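Local coordinates for protein histidine--tRNA ligase (Staphylococcus aureus, PDB 1QE0) that attaches L-histidine to its cognate tRNA(His) at the expense of ATP, releasing AMP and diphosphate, as a homodimeric class II aminoacyl-tRNA synthetase, at residues A[168-173]-A[226-231]; A[271-276]-A[317-322]; A[329-334]-A[379-384]. All coordinates share one frame; numbering follows the deposited sequence.

Contact 1: residues A[168-173]-A[226-231]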
ATOM      1  N   ASP A 168     -16.865   6.600  30.158  1.00 30.18           N
ATOM      2  CA  ASP A 168     -15.974   7.758  30.056  1.00 33.65           C
ATOM      3  C   ASP A 168     -14.913   7.764  31.135  1.00 33.63           C
ATOM      4  O   ASP A 168     -14.721   6.768  31.828  1.00 34.70           O
ATOM      5  CB  ASP A 168     -16.787   9.062  30.149  1.00 41.39           C
ATOM      6  CG  ASP A 168     -17.540   9.208  31.478  1.00 45.40           C
ATOM      7  OD1 ASP A 168     -17.574   8.247  32.264  1.00 49.14           O
ATOM      8  OD2 ASP A 168     -18.122  10.286  31.739  1.00 49.31           O
ATOM      9  N   MET A 169     -14.257   8.914  31.287  1.00 34.75           N
ATOM     10  CA  MET A 169     -13.218   9.121  32.298  1.00 38.98           C
ATOM     11  C   MET A 169     -13.812   9.151  33.718  1.00 37.67           C
ATOM     12  O   MET A 169     -13.136   8.797  34.687  1.00 35.55           O
ATOM     13  CB  MET A 169     -12.472  10.444  32.048  1.00 49.73           C
ATOM     14  CG  MET A 169     -11.382  10.440  30.962  1.00 57.14           C
ATOM     15  SD  MET A 169     -10.226  11.892  31.139  1.00 72.66           S
ATOM     16  CE  MET A 169      -8.575  11.114  30.637  1.00 62.49           C
ATOM     17  N   ALA A 170     -15.060   9.618  33.827  1.00 34.88           N
ATOM     18  CA  ALA A 170     -15.784   9.702  35.099  1.00 29.20           C
ATOM     19  C   ALA A 170     -16.056   8.294  35.622  1.00 27.06           C
ATOM     20  O   ALA A 170     -15.552   7.884  36.668  1.00 28.07           O
ATOM     21  CB  ALA A 170     -17.092  10.434  34.892  1.00 24.01           C
ATOM     22  N   SER A 171     -16.848   7.553  34.862  1.00 24.08           N
ATOM     23  CA  SER A 171     -17.186   6.187  35.196  1.00 19.18           C
ATOM     24  C   SER A 171     -15.937   5.425  35.574  1.00 16.59           C
ATOM     25  O   SER A 171     -15.901   4.749  36.580  1.00 17.44           O
ATOM     26  CB  SER A 171     -17.850   5.530  33.998  1.00 17.04           C
ATOM     27  OG  SER A 171     -19.011   6.254  33.620  1.00 21.20           O
ATOM     28  N   ARG A 172     -14.884   5.575  34.795  1.00 20.17           N
ATOM     29  CA  ARG A 172     -13.672   4.853  35.100  1.00 25.37           C
ATOM     30  C   ARG A 172     -13.077   5.298  36.433  1.00 30.21           C
ATOM     31  O   ARG A 172     -12.535   4.477  37.184  1.00 32.36           O
ATOM     32  CB  ARG A 172     -12.657   4.995  33.981  1.00 25.41           C
ATOM     33  CG  ARG A 172     -11.466   4.114  34.198  1.00 32.45           C
ATOM     34  CD  ARG A 172     -10.402   4.417  33.206  1.00 36.90           C
ATOM     35  NE  ARG A 172     -10.259   3.345  32.231  1.00 43.14           N
ATOM     36  CZ  ARG A 172     -10.891   3.295  31.059  1.00 44.28           C
ATOM     37  NH1 ARG A 172     -10.661   2.257  30.254  1.00 44.11           N
ATOM     38  NH2 ARG A 172     -11.732   4.270  30.685  1.00 35.27           N
ATOM     39  N   LYS A 173     -13.186   6.585  36.748  1.00 32.43           N
ATOM     40  CA  LYS A 173     -12.651   7.079  38.005  1.00 33.36           C
ATOM     41  C   LYS A 173     -13.403   6.436  39.160  1.00 33.77           C
ATOM     42  O   LYS A 173     -12.785   5.881  40.060  1.00 33.91           O
ATOM     43  CB  LYS A 173     -12.734   8.600  38.054  1.00 40.11           C
ATOM     44  CG  LYS A 173     -12.679   9.227  39.450  1.00 52.72           C
ATOM     45  CD  LYS A 173     -14.094   9.590  39.945  1.00 59.51           C
ATOM     46  CE  LYS A 173     -14.055  10.564  41.113  1.00 62.52           C
ATOM     47  NZ  LYS A 173     -13.237  10.050  42.240  1.00 62.36           N
ATOM     48  N   PHE A 226     -20.276   0.422  35.878  1.00 25.93           N
ATOM     49  CA  PHE A 226     -19.964   1.770  36.309  1.00 24.06           C
ATOM     50  C   PHE A 226     -20.179   2.831  35.245  1.00 23.72           C
ATOM     51  O   PHE A 226     -19.729   3.967  35.386  1.00 27.38           O
ATOM     52  CB  PHE A 226     -18.529   1.817  36.824  1.00 28.75           C
ATOM     53  CG  PHE A 226     -18.356   1.112  38.112  1.00 28.72           C
ATOM     54  CD1 PHE A 226     -18.364   1.818  39.296  1.00 29.27           C
ATOM     55  CD2 PHE A 226     -18.306  -0.273  38.153  1.00 30.90           C
ATOM     56  CE1 PHE A 226     -18.338   1.159  40.509  1.00 31.71           C
ATOM     57  CE2 PHE A 226     -18.279  -0.941  39.360  1.00 33.59           C
ATOM     58  CZ  PHE A 226     -18.299  -0.216  40.546  1.00 31.60           C
ATOM     59  N   LEU A 227     -20.879   2.482  34.182  1.00 20.46           N
ATOM     60  CA  LEU A 227     -21.111   3.469  33.159  1.00 23.47           C
ATOM     61  C   LEU A 227     -22.028   4.484  33.830  1.00 26.53           C
ATOM     62  O   LEU A 227     -22.881   4.108  34.630  1.00 28.80           O
ATOM     63  CB  LEU A 227     -21.794   2.865  31.929  1.00 20.62           C
ATOM     64  CG  LEU A 227     -21.228   1.617  31.256  1.00 18.15           C
ATOM     65  CD1 LEU A 227     -21.423   1.764  29.767  1.00 12.34           C
ATOM     66  CD2 LEU A 227     -19.763   1.427  31.589  1.00 23.53           C
ATOM     67  N   ASN A 228     -21.778   5.770  33.608  1.00 27.51           N
ATOM     68  CA  ASN A 228     -22.641   6.771  34.213  1.00 29.24           C
ATOM     69  C   ASN A 228     -23.920   6.859  33.384  1.00 26.78           C
ATOM     70  O   ASN A 228     -24.323   5.881  32.775  1.00 26.07           O
ATOM     71  CB  ASN A 228     -21.922   8.130  34.378  1.00 29.71           C
ATOM     72  CG  ASN A 228     -21.356   8.657  33.094  1.00 33.54           C
ATOM     73  OD1 ASN A 228     -22.085   9.110  32.212  1.00 42.14           O
ATOM     74  ND2 ASN A 228     -20.055   8.576  32.959  1.00 30.37           N
ATOM     75  N   GLU A 229     -24.558   8.014  33.339  1.00 27.72           N
ATOM     76  CA  GLU A 229     -25.786   8.131  32.567  1.00 30.92           C
ATOM     77  C   GLU A 229     -25.499   8.527  31.124  1.00 29.12           C
ATOM     78  O   GLU A 229     -26.128   8.005  30.202  1.00 27.98           O
ATOM     79  CB  GLU A 229     -26.741   9.131  33.232  1.00 39.19           C
ATOM     80  CG  GLU A 229     -28.226   8.734  33.167  1.00 51.92           C
ATOM     81  CD  GLU A 229     -28.728   8.027  34.430  1.00 55.95           C
ATOM     82  OE1 GLU A 229     -28.332   6.858  34.678  1.00 58.90           O
ATOM     83  OE2 GLU A 229     -29.536   8.648  35.163  1.00 60.10           O
ATOM     84  N   GLU A 230     -24.512   9.408  30.949  1.00 30.20           N
ATOM     85  CA  GLU A 230     -24.088   9.902  29.638  1.00 29.77           C
ATOM     86  C   GLU A 230     -23.402   8.787  28.848  1.00 27.96           C
ATOM     87  O   GLU A 230     -23.668   8.582  27.660  1.00 26.32           O
ATOM     88  CB  GLU A 230     -23.084  11.051  29.802  1.00 36.70           C
ATOM     89  CG  GLU A 230     -23.644  12.386  30.312  1.00 51.47           C
ATOM     90  CD  GLU A 230     -24.449  13.204  29.265  1.00 59.87           C
ATOM     91  OE1 GLU A 230     -25.025  14.248  29.675  1.00 64.58           O
ATOM     92  OE2 GLU A 230     -24.505  12.836  28.056  1.00 59.69           O
ATOM     93  N   SER A 231     -22.468   8.112  29.512  1.00 24.17           N
ATOM     94  CA  SER A 231     -21.710   7.018  28.920  1.00 17.39           C
ATOM     95  C   SER A 231     -22.658   5.910  28.462  1.00 21.29           C
ATOM     96  O   SER A 231     -22.446   5.273  27.417  1.00 22.55           O
ATOM     97  CB  SER A 231     -20.752   6.445  29.959  1.00 14.53           C
ATOM     98  OG  SER A 231     -20.106   7.467  30.703  1.00 14.24           O
TER
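S171 OG, on 168-173, bonds within its own segment and also meets 226-231. From 226-231 the backbone N of N228 reaches it at 2.8 Å, a weak bond because the angle at the hydrogen is only 127°. In return the hydroxyl gives its own proton to OD1 of D168, meeting that oxygen nearly along the C-O axis. D168 is the N-cap of helix 169-183: the same OD1 accepts from S171 N at 2.8 Å, and the amide and the hydroxyl reach it from opposite faces of the carboxylate plane. With CG tucked between backbone N and carbonyl carbon (chi1 61°), the D168 carboxylate folds back over the first turn.

N228, before the turn that leads into helix 231-245, makes a comparable capping bond. Its OD1 takes the N-H of S231 at 2.9 Å in an almost straight bond, the donor lying above the carbonyl plane, and a weaker one from E230 N. The carboxylate of D168 and the amide of N228 approach from opposite directions, their planes 56° apart. A further weak bond runs from D168 N to S231 OG at 3.4 Å. Beyond the polar cluster, the F226 ring packs edge-to-face with Y175 of helix 169-183.

The two helix starts thus lie side by side, each with a side-chain capping bond, and the D168 carboxylate is probably stabilised by S171 N and by the positive end of the helix dipole.

Contact 2: residues A[271-276]-A[317-322]; sequences MDNPNY and LEEEGI
OE2 of E320 takes the side-chain N-H of N273, with ND2 3.1 Å away, in the one hydrogen bond between the two segments. The oxygen offers its anti lone pair, the one turned from OE1, and lies close to the amide plane of N273; the angle at the hydrogen is 146°. The two side chains slide past each other in opposite directions. The M271 side chain comes to meet E320 from the opposite direction, with SD 3.3 Å from E320 OE2. OE1, the second oxygen, is held by the backbone N of K157, with a weaker bond from H158 N, so the group is gripped through both oxygens.

N273 is doubly employed. Its OD1 accepts from the backbone N of N275 at 3.2 Å, an Asx turn within the type I turn N273-Y276, and CB of E319 rests 3.5 Å from that OD1. The chi1 of E319 brings its CG to 3.5 Å from OH of Y276, and the bend at chi2 (-66°) then turns the carboxylate toward CB of N275. The ring of Y276 stands nearly perpendicular to the carboxylate plane (86°), and the Y276 side chain also touches L315 and A316, one turn back along helix 310-319.

The end of strand 265-272 and its turn thereby meet the C-terminal end of helix 310-319, which closes in a Schellman motif at G321. N-H donors at both oxygens, N273 ND2 at OE2 and K157 N at OE1, probably stabilise the E320 carboxylate beside the M271 sulfur.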
ATOM      1  N   MET A 271     -14.075 -14.069  13.206  1.00 28.66           N
ATOM      2  CA  MET A 271     -14.312 -15.081  12.206  1.00 31.43           C
ATOM      3  C   MET A 271     -14.489 -16.400  12.888  1.00 32.21           C
ATOM      4  O   MET A 271     -13.662 -16.830  13.713  1.00 27.26           O
ATOM      5  CB  MET A 271     -13.086 -15.137  11.278  1.00 39.52           C
ATOM      6  CG  MET A 271     -12.808 -16.443  10.513  1.00 40.32           C
ATOM      7  SD  MET A 271     -13.429 -16.465   8.806  1.00 45.37           S
ATOM      8  CE  MET A 271     -13.604 -14.759   8.463  1.00 46.15           C
ATOM      9  N   ASP A 272     -15.620 -17.002  12.582  1.00 36.26           N
ATOM     10  CA  ASP A 272     -15.943 -18.309  13.092  1.00 42.13           C
ATOM     11  C   ASP A 272     -15.431 -19.230  11.989  1.00 43.51           C
ATOM     12  O   ASP A 272     -15.970 -19.226  10.868  1.00 44.31           O
ATOM     13  CB  ASP A 272     -17.466 -18.479  13.221  1.00 46.53           C
ATOM     14  CG  ASP A 272     -18.071 -17.641  14.334  1.00 47.50           C
ATOM     15  OD1 ASP A 272     -19.150 -17.038  14.098  1.00 50.06           O
ATOM     16  OD2 ASP A 272     -17.483 -17.618  15.441  1.00 47.71           O
ATOM     17  N   ASN A 273     -14.340 -19.937  12.256  1.00 43.14           N
ATOM     18  CA  ASN A 273     -13.820 -20.867  11.268  1.00 45.48           C
ATOM     19  C   ASN A 273     -13.120 -22.048  11.920  1.00 45.90           C
ATOM     20  O   ASN A 273     -12.023 -21.908  12.451  1.00 47.12           O
ATOM     21  CB  ASN A 273     -12.902 -20.175  10.265  1.00 46.65           C
ATOM     22  CG  ASN A 273     -12.723 -20.987   8.997  1.00 46.52           C
ATOM     23  OD1 ASN A 273     -12.095 -22.060   9.025  1.00 46.81           O
ATOM     24  ND2 ASN A 273     -13.295 -20.503   7.880  1.00 35.54           N
ATOM     25  N   PRO A 274     -13.740 -23.245  11.836  1.00 47.09           N
ATOM     26  CA  PRO A 274     -13.310 -24.545  12.371  1.00 47.47           C
ATOM     27  C   PRO A 274     -11.863 -24.970  12.103  1.00 46.49           C
ATOM     28  O   PRO A 274     -11.283 -25.722  12.897  1.00 46.94           O
ATOM     29  CB  PRO A 274     -14.320 -25.523  11.749  1.00 47.71           C
ATOM     30  CG  PRO A 274     -14.694 -24.853  10.469  1.00 46.75           C
ATOM     31  CD  PRO A 274     -14.903 -23.438  10.953  1.00 48.85           C
ATOM     32  N   ASN A 275     -11.272 -24.486  11.013  1.00 43.91           N
ATOM     33  CA  ASN A 275      -9.895 -24.835  10.712  1.00 42.19           C
ATOM     34  C   ASN A 275      -8.934 -23.892  11.422  1.00 42.49           C
ATOM     35  O   ASN A 275      -7.791 -23.722  11.000  1.00 45.27           O
ATOM     36  CB  ASN A 275      -9.665 -24.810   9.212  1.00 44.33           C
ATOM     37  CG  ASN A 275     -10.675 -25.653   8.465  1.00 53.60           C
ATOM     38  OD1 ASN A 275     -11.126 -26.699   8.962  1.00 56.32           O
ATOM     39  ND2 ASN A 275     -11.051 -25.207   7.265  1.00 56.09           N
ATOM     40  N   TYR A 276      -9.393 -23.327  12.536  1.00 43.34           N
ATOM     41  CA  TYR A 276      -8.626 -22.385  13.337  1.00 44.92           C
ATOM     42  C   TYR A 276      -8.237 -22.934  14.703  1.00 46.65           C
ATOM     43  O   TYR A 276      -8.906 -23.827  15.223  1.00 48.58           O
ATOM     44  CB  TYR A 276      -9.434 -21.110  13.521  1.00 41.58           C
ATOM     45  CG  TYR A 276      -9.248 -20.179  12.379  1.00 45.64           C
ATOM     46  CD1 TYR A 276      -7.991 -20.029  11.810  1.00 48.25           C
ATOM     47  CD2 TYR A 276     -10.303 -19.425  11.879  1.00 49.18           C
ATOM     48  CE1 TYR A 276      -7.770 -19.142  10.773  1.00 52.55           C
ATOM     49  CE2 TYR A 276     -10.095 -18.522  10.829  1.00 56.10           C
ATOM     50  CZ  TYR A 276      -8.815 -18.391  10.281  1.00 55.16           C
ATOM     51  OH  TYR A 276      -8.549 -17.510   9.256  1.00 60.36           O
ATOM     52  N   LEU A 317      -9.505 -15.503   3.938  1.00 18.50           N
ATOM     53  CA  LEU A 317     -10.035 -15.807   2.611  1.00 16.60           C
ATOM     54  C   LEU A 317      -9.729 -17.265   2.276  1.00 17.94           C
ATOM     55  O   LEU A 317     -10.562 -17.978   1.722  1.00 15.54           O
ATOM     56  CB  LEU A 317      -9.441 -14.887   1.535  1.00 14.63           C
ATOM     57  CG  LEU A 317      -9.976 -13.486   1.182  1.00 14.68           C
ATOM     58  CD1 LEU A 317     -11.465 -13.372   1.439  1.00 11.39           C
ATOM     59  CD2 LEU A 317      -9.251 -12.438   1.949  1.00 16.70           C
ATOM     60  N   GLU A 318      -8.526 -17.698   2.642  1.00 20.41           N
ATOM     61  CA  GLU A 318      -8.066 -19.055   2.407  1.00 21.44           C
ATOM     62  C   GLU A 318      -9.022 -20.040   3.086  1.00 25.87           C
ATOM     63  O   GLU A 318      -9.690 -20.840   2.398  1.00 28.29           O
ATOM     64  CB  GLU A 318      -6.677 -19.228   3.007  1.00 22.46           C
ATOM     65  CG  GLU A 318      -5.615 -19.781   2.092  1.00 29.94           C
ATOM     66  CD  GLU A 318      -4.339 -20.090   2.867  1.00 41.63           C
ATOM     67  OE1 GLU A 318      -4.273 -21.173   3.507  1.00 48.42           O
ATOM     68  OE2 GLU A 318      -3.414 -19.239   2.878  1.00 43.56           O
ATOM     69  N   GLU A 319      -9.113 -19.954   4.420  1.00 22.86           N
ATOM     70  CA  GLU A 319      -9.973 -20.843   5.204  1.00 19.64           C
ATOM     71  C   GLU A 319     -11.418 -20.857   4.745  1.00 19.13           C
ATOM     72  O   GLU A 319     -12.080 -21.874   4.868  1.00 19.92           O
ATOM     73  CB  GLU A 319      -9.938 -20.492   6.689  1.00 22.33           C
ATOM     74  CG  GLU A 319      -8.564 -20.403   7.328  1.00 30.70           C
ATOM     75  CD  GLU A 319      -7.809 -21.718   7.385  1.00 35.44           C
ATOM     76  OE1 GLU A 319      -8.013 -22.573   6.506  1.00 44.92           O
ATOM     77  OE2 GLU A 319      -6.974 -21.888   8.302  1.00 36.90           O
ATOM     78  N   GLU A 320     -11.921 -19.716   4.281  1.00 18.61           N
ATOM     79  CA  GLU A 320     -13.294 -19.623   3.812  1.00 22.09           C
ATOM     80  C   GLU A 320     -13.365 -20.114   2.385  1.00 21.87           C
ATOM     81  O   GLU A 320     -14.439 -20.179   1.793  1.00 24.41           O
ATOM     82  CB  GLU A 320     -13.808 -18.182   3.890  1.00 29.98           C
ATOM     83  CG  GLU A 320     -13.848 -17.603   5.315  1.00 43.40           C
ATOM     84  CD  GLU A 320     -15.234 -17.643   5.985  1.00 44.88           C
ATOM     85  OE1 GLU A 320     -16.154 -16.914   5.512  1.00 42.15           O
ATOM     86  OE2 GLU A 320     -15.370 -18.382   6.998  1.00 43.72           O
ATOM     87  N   GLY A 321     -12.213 -20.440   1.824  1.00 21.36           N
ATOM     88  CA  GLY A 321     -12.171 -20.925   0.464  1.00 22.28           C
ATOM     89  C   GLY A 321     -12.576 -19.842  -0.497  1.00 23.40           C
ATOM     90  O   GLY A 321     -13.486 -20.014  -1.301  1.00 29.33           O
ATOM     91  N   ILE A 322     -11.906 -18.707  -0.416  1.00 25.16           N
ATOM     92  CA  ILE A 322     -12.223 -17.604  -1.312  1.00 27.25           C
ATOM     93  C   ILE A 322     -11.054 -17.270  -2.245  1.00 28.75           C
ATOM     94  O   ILE A 322      -9.859 -17.418  -1.894  1.00 22.35           O
ATOM     95  CB  ILE A 322     -12.708 -16.372  -0.518  1.00 27.70           C
ATOM     96  CG1 ILE A 322     -13.947 -16.778   0.306  1.00 26.96           C
ATOM     97  CG2 ILE A 322     -12.969 -15.190  -1.446  1.00 24.02           C
ATOM     98  CD1 ILE A 322     -14.681 -15.657   0.982  1.00 16.58           C
TER

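Contact 3: residues A[329-334]-A[379-384]; sequences NLDLFI and GAKFTI
I384 and L332 meet on one face of a parallel strand pair, and I384 can be followed outward. Its CB leaves the strand on the face shared with L332, I334 and F382. CG2 comes 4.0 Å from CD2 of L332. The chi1 of 62° turns CG1 toward the neighbouring strand, where it lies 3.8 Å from the same CD2. At the tip, CD1 reaches CG1 of I334 at 3.9 Å. The two isoleucines run side by side in the same direction, whereas L332 crosses I384 at about a right angle.

Three of the four backbone hydrogen bonds are donated by 379-384: K381 N gives to L330 O at 2.8 Å, F382 N to D331 O, and I384 N to F333 O at 3.2 Å. One, F333 N to F382 O, runs the other way. Two CA-H...O contacts, from A380 to L330 O and from T383 to F333 O, add to the pairing. D331 O also lies in the plane of the F382 ring, at its edge. Further out, D331 and K381 point the same way, yet their charged ends stop short of a salt bridge.

On the reverse face CB of F333 presses on CB of A380 at 3.6 Å, and the F333 side chain also touches Q374 and A375 of helix 368-377, which T383 touches too. I334 packs on A345, L348 and L349 of helix 338-353, and L332 on L352; F382, on the same face, meets F418 edge-to-face. Strands 332-336 and 382-386, their short segments 22° apart in direction, are two adjacent inner strands of the five-stranded sheet of the anticodon-binding domain, between strand 359-361 on one flank and strand 396-400 on the other.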
ATOM      1  N   ASN A 329      -2.512 -12.708 -16.048  1.00 58.98           N
ATOM      2  CA  ASN A 329      -2.338 -13.439 -17.302  1.00 48.61           C
ATOM      3  C   ASN A 329      -1.778 -12.523 -18.370  1.00 38.60           C
ATOM      4  O   ASN A 329      -2.217 -11.391 -18.489  1.00 40.38           O
ATOM      5  CB  ASN A 329      -3.710 -13.910 -17.801  1.00 52.98           C
ATOM      6  CG  ASN A 329      -3.928 -15.390 -17.623  1.00 55.41           C
ATOM      7  OD1 ASN A 329      -3.484 -15.989 -16.636  1.00 58.88           O
ATOM      8  ND2 ASN A 329      -4.633 -15.995 -18.571  1.00 57.76           N
ATOM      9  N   LEU A 330      -0.858 -13.026 -19.178  1.00 25.64           N
ATOM     10  CA  LEU A 330      -0.284 -12.251 -20.262  1.00 15.16           C
ATOM     11  C   LEU A 330      -1.317 -12.267 -21.386  1.00 12.34           C
ATOM     12  O   LEU A 330      -1.909 -13.300 -21.657  1.00 15.98           O
ATOM     13  CB  LEU A 330       0.983 -12.944 -20.758  1.00  7.58           C
ATOM     14  CG  LEU A 330       2.142 -12.132 -21.319  1.00 10.28           C
ATOM     15  CD1 LEU A 330       2.642 -11.160 -20.271  1.00 18.01           C
ATOM     16  CD2 LEU A 330       3.261 -13.056 -21.693  1.00 10.24           C
ATOM     17  N   ASP A 331      -1.547 -11.142 -22.039  1.00  9.52           N
ATOM     18  CA  ASP A 331      -2.493 -11.095 -23.154  1.00  8.19           C
ATOM     19  C   ASP A 331      -1.995 -11.736 -24.439  1.00  6.63           C
ATOM     20  O   ASP A 331      -2.760 -12.356 -25.122  1.00  8.85           O
ATOM     21  CB  ASP A 331      -2.838  -9.666 -23.530  1.00 11.13           C
ATOM     22  CG  ASP A 331      -4.011  -9.156 -22.807  1.00 20.97           C
ATOM     23  OD1 ASP A 331      -3.796  -8.425 -21.816  1.00 25.75           O
ATOM     24  OD2 ASP A 331      -5.144  -9.468 -23.248  1.00 30.48           O
ATOM     25  N   LEU A 332      -0.718 -11.587 -24.767  1.00  5.90           N
ATOM     26  CA  LEU A 332      -0.201 -12.102 -26.016  1.00  5.56           C
ATOM     27  C   LEU A 332       1.226 -12.529 -25.895  1.00  9.75           C
ATOM     28  O   LEU A 332       2.050 -11.729 -25.452  1.00 15.09           O
ATOM     29  CB  LEU A 332      -0.197 -10.975 -27.039  1.00  7.23           C
ATOM     30  CG  LEU A 332      -0.297 -11.268 -28.538  1.00 12.57           C
ATOM     31  CD1 LEU A 332       0.391 -10.150 -29.289  1.00 10.91           C
ATOM     32  CD2 LEU A 332       0.303 -12.616 -28.915  1.00 15.22           C
ATOM     33  N   PHE A 333       1.533 -13.768 -26.280  1.00  8.79           N
ATOM     34  CA  PHE A 333       2.921 -14.190 -26.272  1.00  9.66           C
ATOM     35  C   PHE A 333       3.360 -14.339 -27.737  1.00 11.08           C
ATOM     36  O   PHE A 333       2.643 -14.949 -28.557  1.00 11.43           O
ATOM     37  CB  PHE A 333       3.155 -15.452 -25.468  1.00  3.39           C
ATOM     38  CG  PHE A 333       4.623 -15.746 -25.239  1.00  2.00           C
ATOM     39  CD1 PHE A 333       5.264 -15.246 -24.134  1.00  2.00           C
ATOM     40  CD2 PHE A 333       5.353 -16.524 -26.138  1.00  3.55           C
ATOM     41  CE1 PHE A 333       6.599 -15.512 -23.918  1.00  2.00           C
ATOM     42  CE2 PHE A 333       6.704 -16.796 -25.923  1.00  4.04           C
ATOM     43  CZ  PHE A 333       7.330 -16.291 -24.811  1.00  2.00           C
ATOM     44  N   ILE A 334       4.472 -13.684 -28.075  1.00 10.05           N
ATOM     45  CA  ILE A 334       5.011 -13.688 -29.433  1.00  9.15           C
ATOM     46  C   ILE A 334       6.093 -14.746 -29.649  1.00  9.15           C
ATOM     47  O   ILE A 334       7.140 -14.723 -28.981  1.00  5.94           O
ATOM     48  CB  ILE A 334       5.548 -12.293 -29.782  1.00  8.94           C
ATOM     49  CG1 ILE A 334       4.399 -11.281 -29.728  1.00 12.02           C
ATOM     50  CG2 ILE A 334       6.163 -12.276 -31.145  1.00  6.76           C
ATOM     51  CD1 ILE A 334       4.858  -9.860 -29.791  1.00  3.78           C
ATOM     52  N   GLY A 379       0.648 -17.891 -18.982  1.00 13.81           N
ATOM     53  CA  GLY A 379      -0.780 -17.644 -19.043  1.00 14.53           C
ATOM     54  C   GLY A 379      -1.247 -16.826 -20.253  1.00 16.16           C
ATOM     55  O   GLY A 379      -2.366 -16.279 -20.245  1.00 15.68           O
ATOM     56  N   ALA A 380      -0.422 -16.769 -21.306  1.00 11.72           N
ATOM     57  CA  ALA A 380      -0.757 -16.056 -22.537  1.00  9.48           C
ATOM     58  C   ALA A 380      -2.130 -16.441 -23.053  1.00 13.37           C
ATOM     59  O   ALA A 380      -2.325 -17.565 -23.509  1.00 14.16           O
ATOM     60  CB  ALA A 380       0.247 -16.369 -23.584  1.00  6.36           C
ATOM     61  N   LYS A 381      -3.091 -15.528 -22.967  1.00 15.80           N
ATOM     62  CA  LYS A 381      -4.431 -15.823 -23.450  1.00 15.11           C
ATOM     63  C   LYS A 381      -4.358 -16.164 -24.909  1.00 14.13           C
ATOM     64  O   LYS A 381      -5.075 -17.032 -25.365  1.00 19.99           O
ATOM     65  CB  LYS A 381      -5.366 -14.635 -23.297  1.00 18.10           C
ATOM     66  CG  LYS A 381      -5.801 -14.311 -21.908  1.00 19.20           C
ATOM     67  CD  LYS A 381      -6.555 -13.021 -21.986  1.00 33.72           C
ATOM     68  CE  LYS A 381      -7.050 -12.564 -20.634  1.00 44.95           C
ATOM     69  NZ  LYS A 381      -8.037 -11.435 -20.828  1.00 53.11           N
ATOM     70  N   PHE A 382      -3.523 -15.446 -25.649  1.00 14.38           N
ATOM     71  CA  PHE A 382      -3.355 -15.679 -27.079  1.00 13.39           C
ATOM     72  C   PHE A 382      -1.914 -15.860 -27.418  1.00 14.23           C
ATOM     73  O   PHE A 382      -1.047 -15.555 -26.606  1.00 16.67           O
ATOM     74  CB  PHE A 382      -3.893 -14.519 -27.883  1.00 12.52           C
ATOM     75  CG  PHE A 382      -5.311 -14.254 -27.617  1.00  8.05           C
ATOM     76  CD1 PHE A 382      -6.278 -14.745 -28.461  1.00 11.11           C
ATOM     77  CD2 PHE A 382      -5.686 -13.594 -26.469  1.00  7.20           C
ATOM     78  CE1 PHE A 382      -7.619 -14.586 -28.152  1.00 12.59           C
ATOM     79  CE2 PHE A 382      -7.008 -13.433 -26.151  1.00 12.23           C
ATOM     80  CZ  PHE A 382      -7.983 -13.932 -26.996  1.00 12.11           C
ATOM     81  N   THR A 383      -1.663 -16.295 -28.647  1.00 13.62           N
ATOM     82  CA  THR A 383      -0.323 -16.540 -29.132  1.00  9.36           C
ATOM     83  C   THR A 383      -0.255 -16.206 -30.612  1.00 12.05           C
ATOM     84  O   THR A 383      -1.280 -16.058 -31.278  1.00  8.97           O
ATOM     85  CB  THR A 383       0.039 -18.010 -28.890  1.00  3.77           C
ATOM     86  OG1 THR A 383       0.712 -18.139 -27.637  1.00  6.70           O
ATOM     87  CG2 THR A 383       0.899 -18.576 -29.965  1.00  9.74           C
ATOM     88  N   ILE A 384       0.957 -15.924 -31.080  1.00 17.56           N
ATOM     89  CA  ILE A 384       1.214 -15.676 -32.497  1.00 15.40           C
ATOM     90  C   ILE A 384       2.636 -16.176 -32.792  1.00 18.57           C
ATOM     91  O   ILE A 384       3.507 -16.147 -31.898  1.00 16.06           O
ATOM     92  CB  ILE A 384       1.078 -14.199 -32.927  1.00  9.03           C
ATOM     93  CG1 ILE A 384       2.075 -13.337 -32.210  1.00 10.42           C
ATOM     94  CG2 ILE A 384      -0.312 -13.694 -32.748  1.00  2.39           C
ATOM     95  CD1 ILE A 384       2.094 -11.964 -32.780  1.00 17.30           C
TER

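Overall arrangement
The three contacts follow one another along the chain without overlapping. Contact 1 and the 271-276 side of contact 2 lie in the histidyl-tRNA synthetase region; the two contacts are 38 Å apart between centres and about 24 Å between nearest atoms. Strand 159-165, just before the helix that contact 1 caps, pairs antiparallel with strand 265-272, whose end forms contact 2, so the mixed sheet runs between their neighbourhoods. Contact 3 lies in the anticodon-binding domain, 64 Å from contact 1 between centres and on the opposite side of the chain's centre. Contact 2 is nearer to it, about 16 Å between nearest atoms, and only the short linker after helix 310-319 separates them in sequence. No ligand occupies this apo enzyme.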